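Local coordinates for protein putative nucleotide sugar epimerase/ dehydratase (Bordetella bronchiseptica, PDB 2Q1S) that binds NADH in a Rossmann fold and probably acts as a nucleotide-sugar epimerase or dehydratase in lipopolysaccharide O-antigen biosynthesis, at residues 107-112 / 222-227; 124-129 / 179-184; 202-207 / 271-276; 263-268 / 339-344. All blocks are in the same frame, centred on the assembly; numbering follows the deposited sequence.

Contact 1. Residues 107-112 / 222-227. With NAI (1,4-dihydronicotinamide adenine dinucleotide), chain B.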
# COMPACT_ATOMS: atom_id res chain seq x y z
N ALA A 107 3.07 -14.82 -5.68
CA ALA A 107 1.63 -14.78 -5.64
C ALA A 107 1.13 -13.37 -6.07
O ALA A 107 1.80 -12.33 -5.92
CB ALA A 107 1.12 -15.15 -4.29
N THR A 108 -0.04 -13.42 -6.70
CA THR A 108 -0.74 -12.19 -7.09
C THR A 108 -2.21 -12.56 -7.26
O THR A 108 -2.63 -13.71 -7.15
CB THR A 108 -0.17 -11.55 -8.35
OG1 THR A 108 -0.62 -10.18 -8.44
CG2 THR A 108 -0.57 -12.30 -9.64
N TYR A 109 -2.99 -11.48 -7.45
CA TYR A 109 -4.38 -11.60 -7.81
C TYR A 109 -4.53 -11.29 -9.32
O TYR A 109 -4.36 -10.18 -9.77
CB TYR A 109 -5.25 -10.67 -6.95
CG TYR A 109 -6.72 -10.93 -7.16
CD1 TYR A 109 -7.30 -12.14 -6.76
CD2 TYR A 109 -7.55 -9.96 -7.76
CE1 TYR A 109 -8.67 -12.38 -6.93
CE2 TYR A 109 -8.92 -10.19 -7.95
CZ TYR A 109 -9.51 -11.40 -7.51
OH TYR A 109 -10.84 -11.65 -7.68
N HIS A 110 -4.74 -12.36 -10.09
CA HIS A 110 -4.55 -12.23 -11.55
C HIS A 110 -5.84 -11.70 -12.18
O HIS A 110 -6.85 -12.38 -12.13
CB HIS A 110 -4.21 -13.60 -12.15
CG HIS A 110 -3.73 -13.54 -13.55
ND1 HIS A 110 -4.53 -13.16 -14.61
CD2 HIS A 110 -2.52 -13.83 -14.08
CE1 HIS A 110 -3.82 -13.15 -15.72
NE2 HIS A 110 -2.60 -13.58 -15.43
N GLY A 111 -5.83 -10.51 -12.78
CA GLY A 111 -4.75 -9.53 -12.91
C GLY A 111 -5.40 -8.15 -12.84
O GLY A 111 -6.28 -7.94 -12.01
N ASN A 112 -4.98 -7.24 -13.71
CA ASN A 112 -5.56 -5.89 -13.74
C ASN A 112 -7.08 -5.87 -13.71
O ASN A 112 -7.71 -5.24 -12.85
CB ASN A 112 -5.04 -5.05 -14.92
CG ASN A 112 -3.62 -4.70 -14.78
OD1 ASN A 112 -3.25 -3.82 -14.00
ND2 ASN A 112 -2.76 -5.40 -15.52
N ARG A 222 -9.99 -20.18 -10.40
CA ARG A 222 -11.39 -19.84 -10.15
C ARG A 222 -11.81 -18.65 -10.99
O ARG A 222 -10.93 -17.88 -11.41
CB ARG A 222 -11.59 -19.51 -8.67
CG ARG A 222 -10.95 -20.55 -7.77
CD ARG A 222 -11.22 -20.35 -6.29
NE ARG A 222 -9.99 -20.73 -5.60
CZ ARG A 222 -9.59 -20.26 -4.42
NH1 ARG A 222 -10.35 -19.41 -3.74
NH2 ARG A 222 -8.43 -20.67 -3.93
N TRP A 223 -13.11 -18.50 -11.25
CA TRP A 223 -13.65 -17.29 -11.85
C TRP A 223 -13.30 -16.06 -10.99
O TRP A 223 -13.67 -15.99 -9.82
CB TRP A 223 -15.18 -17.39 -11.95
CG TRP A 223 -15.80 -16.20 -12.55
CD1 TRP A 223 -16.57 -15.25 -11.91
CD2 TRP A 223 -15.74 -15.82 -13.93
NE1 TRP A 223 -17.01 -14.31 -12.82
CE2 TRP A 223 -16.53 -14.65 -14.07
CE3 TRP A 223 -15.13 -16.37 -15.07
CZ2 TRP A 223 -16.69 -14.00 -15.31
CZ3 TRP A 223 -15.30 -15.73 -16.30
CH2 TRP A 223 -16.06 -14.55 -16.41
N ARG A 224 -12.59 -15.10 -11.56
CA ARG A 224 -12.22 -13.93 -10.78
C ARG A 224 -13.00 -12.69 -11.22
O ARG A 224 -12.54 -11.54 -11.00
CB ARG A 224 -10.69 -13.76 -10.79
CG ARG A 224 -10.02 -14.92 -10.07
CD ARG A 224 -8.52 -14.93 -10.13
NE ARG A 224 -7.95 -14.79 -11.48
CZ ARG A 224 -7.82 -15.76 -12.38
NH1 ARG A 224 -8.32 -16.96 -12.14
NH2 ARG A 224 -7.23 -15.48 -13.54
N GLY A 225 -14.18 -12.89 -11.82
CA GLY A 225 -15.06 -11.77 -12.03
C GLY A 225 -15.33 -11.35 -13.46
O GLY A 225 -16.40 -10.84 -13.77
N THR A 226 -14.33 -11.51 -14.34
CA THR A 226 -14.40 -10.98 -15.69
C THR A 226 -13.86 -11.99 -16.71
O THR A 226 -13.18 -12.96 -16.33
CB THR A 226 -13.60 -9.65 -15.83
OG1 THR A 226 -12.22 -9.95 -16.07
CG2 THR A 226 -13.73 -8.75 -14.57
N PRO A 227 -14.13 -11.75 -18.00
CA PRO A 227 -13.63 -12.65 -19.03
C PRO A 227 -12.11 -12.81 -19.10
O PRO A 227 -11.65 -13.79 -19.69
CB PRO A 227 -14.17 -12.05 -20.32
CG PRO A 227 -15.39 -11.27 -19.89
CD PRO A 227 -15.01 -10.71 -18.58
PA NAI B . -0.39 -16.49 -11.97
O1A NAI B . -1.74 -15.98 -11.63
O2A NAI B . -0.26 -17.71 -12.91
O5B NAI B . 0.45 -16.77 -10.71
C5B NAI B . 0.15 -16.27 -9.40
C4B NAI B . -0.05 -17.42 -8.42
O4B NAI B . -0.38 -16.88 -7.15
C3B NAI B . -1.22 -18.34 -8.86
O3B NAI B . -0.78 -19.71 -8.88
C2B NAI B . -2.24 -18.14 -7.75
O2B NAI B . -3.09 -19.28 -7.41
C1B NAI B . -1.34 -17.79 -6.56
N9A NAI B . -2.02 -17.14 -5.45
C8A NAI B . -3.01 -16.19 -5.53
N7A NAI B . -3.34 -15.81 -4.30
C5A NAI B . -2.57 -16.48 -3.39
C6A NAI B . -2.42 -16.54 -1.93
N6A NAI B . -3.16 -15.80 -1.09
N1A NAI B . -1.49 -17.38 -1.38
C2A NAI B . -0.74 -18.15 -2.21
N3A NAI B . -0.79 -18.16 -3.55
C4A NAI B . -1.68 -17.34 -4.21
O3 NAI B . 0.32 -15.24 -12.67
PN NAI B . 1.86 -15.06 -13.16
O1N NAI B . 1.88 -14.37 -14.42
O2N NAI B . 2.53 -16.39 -12.91
O5D NAI B . 2.43 -14.07 -11.98
C5D NAI B . 3.53 -14.45 -11.13
C4D NAI B . 4.08 -13.16 -10.51
O4D NAI B . 4.63 -12.36 -11.54
C3D NAI B . 2.98 -12.27 -9.91
O3D NAI B . 3.50 -11.74 -8.69
C2D NAI B . 2.75 -11.22 -10.95
O2D NAI B . 2.24 -9.99 -10.35
C1D NAI B . 4.13 -11.01 -11.50
N1N NAI B . 4.16 -10.45 -12.83
C2N NAI B . 3.80 -11.17 -13.94
C3N NAI B . 3.86 -10.61 -15.21
C7N NAI B . 3.46 -11.39 -16.46
O7N NAI B . 3.55 -10.84 -17.54
N7N NAI B . 3.04 -12.67 -16.28
C4N NAI B . 4.35 -9.29 -15.38
C5N NAI B . 4.75 -8.58 -14.21
C6N NAI B . 4.67 -9.20 -12.96
O HOH W 1 -12.31 -9.84 -8.99
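Arg224 grips the carbonyl of a cis peptide: His110 O, in the cis link to Gly111, accepts Arg224 NE at 2.7 Å. The bond is nearly straight, 172° at the hydrogen, and the oxygen lies in the guanidinium plane and at its edge, while NE in turn lies in the carbonyl plane. Arg224 NH2 adds a weak second bond to the same oxygen, and Ser114 OG is a further partner of it. The arginine chain bends at its third torsion (chi3 -51°), which turns the NE edge of the guanidinium to the carbonyl oxygen; Arg224 NH1 reaches back to Ala220 O, so the far nitrogen is held as well. The His110 ring stands almost perpendicular to the guanidinium, its ND1 3.7 Å from Arg224 NH2.

Tyr109 runs past Arg224 in the opposite direction, its OH 3.8 Å from Arg224 CB. Water 1 lies in the plane of the phenol ring at its edge, accepts from Tyr109 OH at 2.7 Å and donates to Arg224 O at 2.6 Å, bridging the two loops.

Segment 107-112 also borders the cofactor. Ala107 CB packs 3.6 Å from NAI C4A of the adenine, Thr108 O comes within 3.0 Å of NAI C8A, and His110 CD2 sits 3.4 Å from the phosphate oxygen NAI O1A. A loop following a parallel strand and passing along the dinucleotide in this way is characteristic of the NAD-binding site of a Rossmann fold.

Contact 2. Residues 124-129 / 179-184. With NAI (1,4-dihydronicotinamide adenine dinucleotide), chain B.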
# COMPACT_ATOMS: atom_id res chain seq x y z
N GLU A 124 -6.50 -8.94 -0.53
CA GLU A 124 -6.22 -10.16 0.26
C GLU A 124 -5.13 -10.99 -0.40
O GLU A 124 -4.25 -11.53 0.30
CB GLU A 124 -7.49 -10.98 0.38
CG GLU A 124 -7.24 -12.34 1.03
CD GLU A 124 -6.88 -12.28 2.51
OE1 GLU A 124 -7.16 -11.29 3.23
OE2 GLU A 124 -6.36 -13.31 2.99
N ASN A 125 -5.15 -11.07 -1.73
CA ASN A 125 -4.24 -11.96 -2.47
C ASN A 125 -3.09 -11.29 -3.18
O ASN A 125 -2.33 -11.95 -3.91
CB ASN A 125 -5.11 -12.76 -3.45
CG ASN A 125 -6.13 -13.60 -2.72
OD1 ASN A 125 -5.78 -14.57 -2.05
ND2 ASN A 125 -7.40 -13.19 -2.78
N ASN A 126 -2.88 -9.99 -2.91
CA ASN A 126 -1.89 -9.20 -3.64
C ASN A 126 -1.12 -8.20 -2.75
O ASN A 126 0.01 -7.86 -3.06
CB ASN A 126 -2.56 -8.52 -4.85
CG ASN A 126 -1.65 -8.38 -6.05
OD1 ASN A 126 -0.48 -8.78 -6.07
ND2 ASN A 126 -2.23 -7.83 -7.11
N THR A 127 -1.78 -7.68 -1.70
CA THR A 127 -1.10 -6.75 -0.81
C THR A 127 -0.81 -7.46 0.51
O THR A 127 0.36 -7.46 0.97
CB THR A 127 -1.95 -5.48 -0.54
OG1 THR A 127 -2.01 -4.68 -1.74
CG2 THR A 127 -1.33 -4.57 0.55
N LEU A 128 -1.84 -8.04 1.10
CA LEU A 128 -1.66 -8.62 2.43
C LEU A 128 -0.75 -9.84 2.40
O LEU A 128 -0.07 -10.14 3.38
CB LEU A 128 -3.04 -8.94 3.03
CG LEU A 128 -3.06 -9.49 4.44
CD1 LEU A 128 -2.65 -8.40 5.47
CD2 LEU A 128 -4.44 -10.04 4.74
N THR A 129 -0.74 -10.50 1.25
CA THR A 129 0.16 -11.67 1.04
C THR A 129 1.61 -11.26 1.37
O THR A 129 2.30 -11.92 2.17
CB THR A 129 0.10 -12.06 -0.44
OG1 THR A 129 0.14 -10.86 -1.24
CG2 THR A 129 -1.13 -12.86 -0.73
N SER A 179 -5.04 0.30 -11.71
CA SER A 179 -5.82 -0.79 -11.11
C SER A 179 -5.34 -1.02 -9.70
O SER A 179 -4.21 -0.69 -9.36
CB SER A 179 -5.63 -2.08 -11.90
OG SER A 179 -4.28 -2.48 -11.91
N PRO A 180 -6.20 -1.66 -8.88
CA PRO A 180 -5.71 -2.12 -7.57
C PRO A 180 -4.53 -3.08 -7.68
O PRO A 180 -3.65 -3.05 -6.87
CB PRO A 180 -6.97 -2.77 -6.95
CG PRO A 180 -8.14 -2.04 -7.63
CD PRO A 180 -7.65 -1.90 -9.06
N TYR A 181 -4.53 -3.94 -8.71
CA TYR A 181 -3.37 -4.76 -8.99
C TYR A 181 -2.10 -3.94 -9.06
O TYR A 181 -1.10 -4.30 -8.45
CB TYR A 181 -3.59 -5.48 -10.34
CG TYR A 181 -2.41 -6.33 -10.78
CD1 TYR A 181 -1.37 -5.80 -11.52
CD2 TYR A 181 -2.40 -7.71 -10.53
CE1 TYR A 181 -0.32 -6.58 -11.95
CE2 TYR A 181 -1.34 -8.50 -10.95
CZ TYR A 181 -0.32 -7.91 -11.65
OH TYR A 181 0.72 -8.71 -12.10
N SER A 182 -2.10 -2.88 -9.85
CA SER A 182 -0.87 -2.09 -10.02
C SER A 182 -0.41 -1.50 -8.68
O SER A 182 0.79 -1.45 -8.37
CB SER A 182 -1.07 -1.00 -11.08
OG SER A 182 -1.98 0.01 -10.68
N MET A 183 -1.38 -1.06 -7.88
CA MET A 183 -1.05 -0.50 -6.56
C MET A 183 -0.48 -1.59 -5.66
O MET A 183 0.50 -1.39 -4.98
CB MET A 183 -2.29 0.14 -5.93
CG MET A 183 -2.69 1.39 -6.74
SD MET A 183 -4.00 2.36 -5.88
CE MET A 183 -5.39 1.21 -5.94
N SER A 184 -1.14 -2.74 -5.63
CA SER A 184 -0.60 -3.86 -4.81
C SER A 184 0.83 -4.22 -5.18
O SER A 184 1.66 -4.49 -4.29
CB SER A 184 -1.46 -5.08 -5.02
OG SER A 184 -2.69 -4.96 -4.31
PA NAI B . -0.39 -16.49 -11.97
O1A NAI B . -1.74 -15.98 -11.63
O2A NAI B . -0.26 -17.71 -12.91
O5B NAI B . 0.45 -16.77 -10.71
C5B NAI B . 0.15 -16.27 -9.40
C4B NAI B . -0.05 -17.42 -8.42
O4B NAI B . -0.38 -16.88 -7.15
C3B NAI B . -1.22 -18.34 -8.86
O3B NAI B . -0.78 -19.71 -8.88
C2B NAI B . -2.24 -18.14 -7.75
O2B NAI B . -3.09 -19.28 -7.41
C1B NAI B . -1.34 -17.79 -6.56
N9A NAI B . -2.02 -17.14 -5.45
C8A NAI B . -3.01 -16.19 -5.53
N7A NAI B . -3.34 -15.81 -4.30
C5A NAI B . -2.57 -16.48 -3.39
C6A NAI B . -2.42 -16.54 -1.93
N6A NAI B . -3.16 -15.80 -1.09
N1A NAI B . -1.49 -17.38 -1.38
C2A NAI B . -0.74 -18.15 -2.21
N3A NAI B . -0.79 -18.16 -3.55
C4A NAI B . -1.68 -17.34 -4.21
O3 NAI B . 0.32 -15.24 -12.67
PN NAI B . 1.86 -15.06 -13.16
O1N NAI B . 1.88 -14.37 -14.42
O2N NAI B . 2.53 -16.39 -12.91
O5D NAI B . 2.43 -14.07 -11.98
C5D NAI B . 3.53 -14.45 -11.13
C4D NAI B . 4.08 -13.16 -10.51
O4D NAI B . 4.63 -12.36 -11.54
C3D NAI B . 2.98 -12.27 -9.91
O3D NAI B . 3.50 -11.74 -8.69
C2D NAI B . 2.75 -11.22 -10.95
O2D NAI B . 2.24 -9.99 -10.35
C1D NAI B . 4.13 -11.01 -11.50
N1N NAI B . 4.16 -10.45 -12.83
C2N NAI B . 3.80 -11.17 -13.94
C3N NAI B . 3.86 -10.61 -15.21
C7N NAI B . 3.46 -11.39 -16.46
O7N NAI B . 3.55 -10.84 -17.54
N7N NAI B . 3.04 -12.67 -16.28
C4N NAI B . 4.35 -9.29 -15.38
C5N NAI B . 4.75 -8.58 -14.21
C6N NAI B . 4.67 -9.20 -12.96
O HOH W 2 2.47 -6.93 -2.80
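The two segments come closest at Thr127 and Ser184, whose CA atoms are 5.0 Å apart, where helix 119-126 gives way to helix 128-137, against the first turns of helix 180-199. Ser184 holds OG anti to its carbonyl carbon (chi1 -76°), which brings it to 2.7 Å from Thr127 OG1; Asp122 OD2 is a second partner of the serine hydroxyl. Separately, Ser184 CB packs on the amide of Asn126, 3.5 Å from Asn126 CG.

That amide is held at both ends, Asn126 ND2 by Asp122 OD1 and Asn126 OD1 by Thr108 OG1. Asn126 ND2 lies 3.4 Å from Tyr181 CD2, with the amide and ring planes inclined by 54°. Tyr181 CG is anti to the backbone N (chi1 177°), which carries the phenol out from the helix to the nicotinamide ribose: Tyr181 OH and NAI O2D share a 2.6 Å hydrogen bond. At the far end of the cofactor, NAI N6A donates to Asn125 OD1 at 3.0 Å. Tyr181 and Lys185, both bonded to the cofactor, fit the YxxxK motif of short-chain dehydrogenases.

Ser179 caps helix 180-199 by accepting from Ser182 N at 3.0 Å. Tyr194 of the second subunit packs on Pro180 and Met183, while His123 of that subunit reaches Thr127. Within the chain, the first turn of helix 180-199 rests against helices 112-117 and 119-126.

Contact 3. Residues 202-207 / 271-276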
# COMPACT_ATOMS: atom_id res chain seq x y z
N PRO A 202 16.49 -10.09 3.42
CA PRO A 202 17.33 -9.90 2.22
C PRO A 202 16.57 -9.88 0.90
O PRO A 202 16.65 -10.82 0.09
CB PRO A 202 18.31 -11.07 2.30
CG PRO A 202 17.57 -12.13 2.97
CD PRO A 202 16.65 -11.47 3.97
N THR A 203 15.78 -8.83 0.75
CA THR A 203 14.83 -8.76 -0.37
C THR A 203 15.49 -8.28 -1.66
O THR A 203 16.39 -7.43 -1.64
CB THR A 203 13.67 -7.82 -0.06
OG1 THR A 203 14.17 -6.49 0.14
CG2 THR A 203 12.88 -8.32 1.15
N VAL A 204 15.01 -8.85 -2.79
CA VAL A 204 15.41 -8.34 -4.11
C VAL A 204 14.10 -8.25 -4.91
O VAL A 204 13.36 -9.21 -4.94
CB VAL A 204 16.37 -9.30 -4.81
CG1 VAL A 204 16.71 -8.75 -6.20
CG2 VAL A 204 17.61 -9.45 -3.98
N ARG A 205 13.83 -7.08 -5.50
CA ARG A 205 12.63 -6.87 -6.29
C ARG A 205 13.03 -7.13 -7.73
O ARG A 205 13.98 -6.54 -8.22
CB ARG A 205 12.15 -5.42 -6.10
CG ARG A 205 11.66 -5.18 -4.64
CD ARG A 205 11.71 -3.65 -4.36
NE ARG A 205 13.03 -3.13 -4.09
CZ ARG A 205 13.46 -1.92 -4.46
NH1 ARG A 205 12.66 -1.17 -5.21
NH2 ARG A 205 14.67 -1.50 -4.15
N ALA A 206 12.26 -8.01 -8.39
CA ALA A 206 12.52 -8.33 -9.81
C ALA A 206 11.35 -7.79 -10.61
O ALA A 206 10.27 -8.27 -10.47
CB ALA A 206 12.61 -9.88 -9.99
N ARG A 207 11.59 -6.74 -11.42
CA ARG A 207 10.53 -6.10 -12.21
C ARG A 207 10.51 -6.71 -13.61
O ARG A 207 11.52 -6.74 -14.29
CB ARG A 207 10.85 -4.60 -12.35
CG ARG A 207 10.63 -3.83 -11.05
CD ARG A 207 10.99 -2.35 -11.26
NE ARG A 207 10.83 -1.63 -10.00
CZ ARG A 207 11.50 -0.50 -9.70
NH1 ARG A 207 12.34 0.07 -10.57
NH2 ARG A 207 11.31 0.09 -8.50
N ILE A 271 16.14 -16.58 -10.58
CA ILE A 271 17.22 -17.32 -9.93
C ILE A 271 18.51 -16.48 -9.79
O ILE A 271 19.21 -16.52 -8.74
CB ILE A 271 17.46 -18.66 -10.67
CG1 ILE A 271 16.24 -19.58 -10.44
CG2 ILE A 271 18.79 -19.30 -10.21
CD1 ILE A 271 16.16 -20.74 -11.39
N ALA A 272 18.83 -15.69 -10.80
CA ALA A 272 20.00 -14.79 -10.71
C ALA A 272 19.82 -13.73 -9.61
O ALA A 272 20.77 -13.37 -8.92
CB ALA A 272 20.30 -14.15 -12.06
N CYS A 273 18.60 -13.22 -9.48
CA CYS A 273 18.30 -12.30 -8.39
C CYS A 273 18.54 -12.99 -7.04
O CYS A 273 19.10 -12.38 -6.14
CB CYS A 273 16.84 -11.83 -8.48
SG CYS A 273 16.58 -10.57 -9.79
N ALA A 274 18.02 -14.21 -6.89
CA ALA A 274 18.18 -14.96 -5.64
C ALA A 274 19.64 -15.18 -5.32
O ALA A 274 20.11 -14.90 -4.21
CB ALA A 274 17.50 -16.30 -5.72
N ALA A 275 20.37 -15.71 -6.29
CA ALA A 275 21.76 -16.06 -6.05
C ALA A 275 22.64 -14.84 -5.77
O ALA A 275 23.42 -14.84 -4.82
CB ALA A 275 22.29 -16.87 -7.25
N ASP A 276 22.49 -13.81 -6.59
CA ASP A 276 23.47 -12.73 -6.65
C ASP A 276 22.94 -11.31 -6.49
O ASP A 276 23.73 -10.36 -6.46
CB ASP A 276 24.26 -12.80 -7.96
CG ASP A 276 25.15 -14.04 -8.05
OD1 ASP A 276 25.75 -14.46 -7.04
OD2 ASP A 276 25.25 -14.57 -9.15
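Apolar contact carries this joint, and Cys273 is its centre: it meets both Val204 and Ala206, the two residues of strand 203-207 whose side chains start toward the helix. Val204 CG1 lies 3.8 Å from Cys273 CB. Ala206 CB approaches Cys273 SG from the next inward position along the strand. The sulfur touches both the valine branch CG1 and the alanine methyl CB, 4.0 Å from each. Val204 CA and Cys273 CA are 6.5 Å apart, the nearest pair of the two segments. Torsions account for the fit. Cys273 SG is anti to its carbonyl carbon (chi1 -77°), which swings it toward Ala206, while Val204 turns CG1 anti to its own backbone N (chi1 178°), and that branch meets the cysteine. The second branch, Val204 CG2, comes 3.9 Å from Cys273 O, a packing contact with the backbone of the helix.

Polar and charged interactions lie elsewhere. Arg205 starts from the opposite side of the strand and, together with Arg207, forms salt bridges with Glu189 and Asp170. At the end of the helix Asp276 pairs with Lys29.

Leu174 of the second subunit packs on both arginines. This part of strand 203-212 lies between strands 145-151 and 281-284 in the parallel part of the sheet. Cys273 and Ala274 also touch Val147 of the neighbouring strand, whereas Ile271 packs on helix 43-54. Helix 263-276 covers one face of the sheet and helix 180-199, through Glu189, stands on the arginine side, giving the layered helix-sheet-helix order of a Rossmann fold.

Contact 4. Residues 263-268 / 339-344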
# COMPACT_ATOMS: atom_id res chain seq x y z
N VAL A 263 9.22 -17.09 -20.68
CA VAL A 263 9.10 -17.41 -19.27
C VAL A 263 10.35 -18.13 -18.70
O VAL A 263 10.71 -17.90 -17.56
CB VAL A 263 7.82 -18.25 -18.99
CG1 VAL A 263 7.88 -19.68 -19.65
CG2 VAL A 263 7.51 -18.32 -17.51
N GLU A 264 11.02 -18.95 -19.50
CA GLU A 264 12.23 -19.59 -19.02
C GLU A 264 13.35 -18.59 -18.75
O GLU A 264 14.15 -18.81 -17.85
CB GLU A 264 12.68 -20.68 -20.01
CG GLU A 264 11.59 -21.80 -20.14
CD GLU A 264 11.95 -22.93 -21.10
OE1 GLU A 264 13.12 -23.02 -21.54
OE2 GLU A 264 11.03 -23.74 -21.40
N ASP A 265 13.40 -17.51 -19.52
CA ASP A 265 14.33 -16.41 -19.23
C ASP A 265 13.93 -15.73 -17.90
O ASP A 265 14.81 -15.41 -17.10
CB ASP A 265 14.37 -15.36 -20.34
CG ASP A 265 15.22 -15.81 -21.56
OD1 ASP A 265 16.07 -16.73 -21.43
OD2 ASP A 265 15.03 -15.20 -22.63
N VAL A 266 12.64 -15.53 -17.68
CA VAL A 266 12.19 -14.93 -16.42
C VAL A 266 12.59 -15.85 -15.25
O VAL A 266 13.09 -15.36 -14.24
CB VAL A 266 10.66 -14.64 -16.43
CG1 VAL A 266 10.19 -14.24 -15.00
CG2 VAL A 266 10.35 -13.57 -17.47
N ALA A 267 12.33 -17.16 -15.36
CA ALA A 267 12.77 -18.07 -14.30
C ALA A 267 14.29 -17.95 -14.00
O ALA A 267 14.69 -17.85 -12.84
CB ALA A 267 12.38 -19.50 -14.58
N ASN A 268 15.11 -17.92 -15.05
CA ASN A 268 16.53 -17.74 -14.83
C ASN A 268 16.89 -16.37 -14.23
O ASN A 268 17.81 -16.28 -13.43
CB ASN A 268 17.33 -18.02 -16.11
CG ASN A 268 17.39 -19.49 -16.43
OD1 ASN A 268 17.55 -20.31 -15.52
ND2 ASN A 268 17.28 -19.84 -17.71
N ALA A 339 18.22 -11.93 -21.14
CA ALA A 339 17.09 -12.70 -21.66
C ALA A 339 17.22 -12.77 -23.18
O ALA A 339 16.77 -11.86 -23.89
CB ALA A 339 15.80 -12.04 -21.25
N ASP A 340 17.83 -13.85 -23.67
CA ASP A 340 18.23 -14.01 -25.08
C ASP A 340 17.29 -14.84 -25.98
O ASP A 340 17.56 -15.01 -27.17
CB ASP A 340 19.67 -14.55 -25.13
CG ASP A 340 20.67 -13.58 -24.52
OD1 ASP A 340 20.34 -12.37 -24.43
OD2 ASP A 340 21.78 -14.01 -24.14
N VAL A 341 16.19 -15.36 -25.43
CA VAL A 341 15.22 -16.11 -26.25
C VAL A 341 14.41 -15.14 -27.12
O VAL A 341 13.69 -14.27 -26.61
CB VAL A 341 14.29 -17.05 -25.42
CG1 VAL A 341 13.29 -17.79 -26.31
CG2 VAL A 341 15.10 -18.05 -24.59
N SER A 342 14.55 -15.29 -28.44
CA SER A 342 13.88 -14.39 -29.37
C SER A 342 12.40 -14.65 -29.40
O SER A 342 11.95 -15.72 -29.01
CB SER A 342 14.43 -14.59 -30.77
OG SER A 342 14.11 -15.88 -31.25
N ILE A 343 11.64 -13.65 -29.84
CA ILE A 343 10.19 -13.77 -29.96
C ILE A 343 9.81 -14.94 -30.90
O ILE A 343 8.85 -15.67 -30.63
CB ILE A 343 9.51 -12.40 -30.38
CG1 ILE A 343 7.97 -12.44 -30.16
CG2 ILE A 343 9.94 -11.95 -31.79
CD1 ILE A 343 7.51 -12.91 -28.80
N ASP A 344 10.59 -15.15 -31.95
CA ASP A 344 10.37 -16.30 -32.84
C ASP A 344 10.58 -17.65 -32.15
O ASP A 344 9.72 -18.52 -32.23
CB ASP A 344 11.24 -16.18 -34.09
CG ASP A 344 10.76 -15.09 -35.03
OD1 ASP A 344 9.54 -14.82 -35.07
OD2 ASP A 344 11.60 -14.48 -35.71
O HOH W 3 13.00 -13.70 -23.78
O HOH W 4 18.23 -16.66 -22.90
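Asp265 lays its carboxylate over the bend of the chain at 339-341, with its CB 3.7 Å from the methyl CB of Ala339 and its OD1 3.6 Å from Val341 CG2. With CG anti to the carbonyl carbon (chi1 -78°), the carboxylate is carried out from the first turn of helix 263-276 to the loop. There Asp265 OD2 accepts Val341 N at 3.0 Å, using the syn lone pair, with 160° at the hydrogen. Asp340 N is near the same oxygen but poorly angled, and its hydrogen goes instead to water 4, 2.9 Å from Asp340 N, which donates to Asp265 OD1 at 2.6 Å. Water 3 donates to Asp265 OD2 at 2.8 Å and also to Val341 O, so each carboxylate oxygen has a water link to the loop. Val341 further rests on Phe262, and Ala339 on Ile261, both of strand 257-262. Just beyond, Ser342 caps helix 343-356 through Asp345 N.

One buried carboxylate thus receives one backbone N-H and two waters, partners that would suit a negatively charged aspartate, and it pins the loop before helix 343-356 to the start of helix 263-276.

Overall arrangement
From the N terminus, the chain first enters contact 1 at 107-112, which closes only at 222-227. Contact 2 (124-129 with 179-184) is nested inside that loop; the two touch each other and both border NADH. Contact 3 opens at 202-207, before contact 1 has closed, and ends at 271-276, so the two cross, on opposite sides of the chain's centre. Contact 4 starts at 263-268, inside the loop of contact 3, and closes at 339-344, crossing it. Contacts 1 and 2 tie the cofactor loops and helix 180-199 together, contact 3 fixes helix 263-276 to the sheet, and contact 4 joins that helix to the chain before helix 343-356.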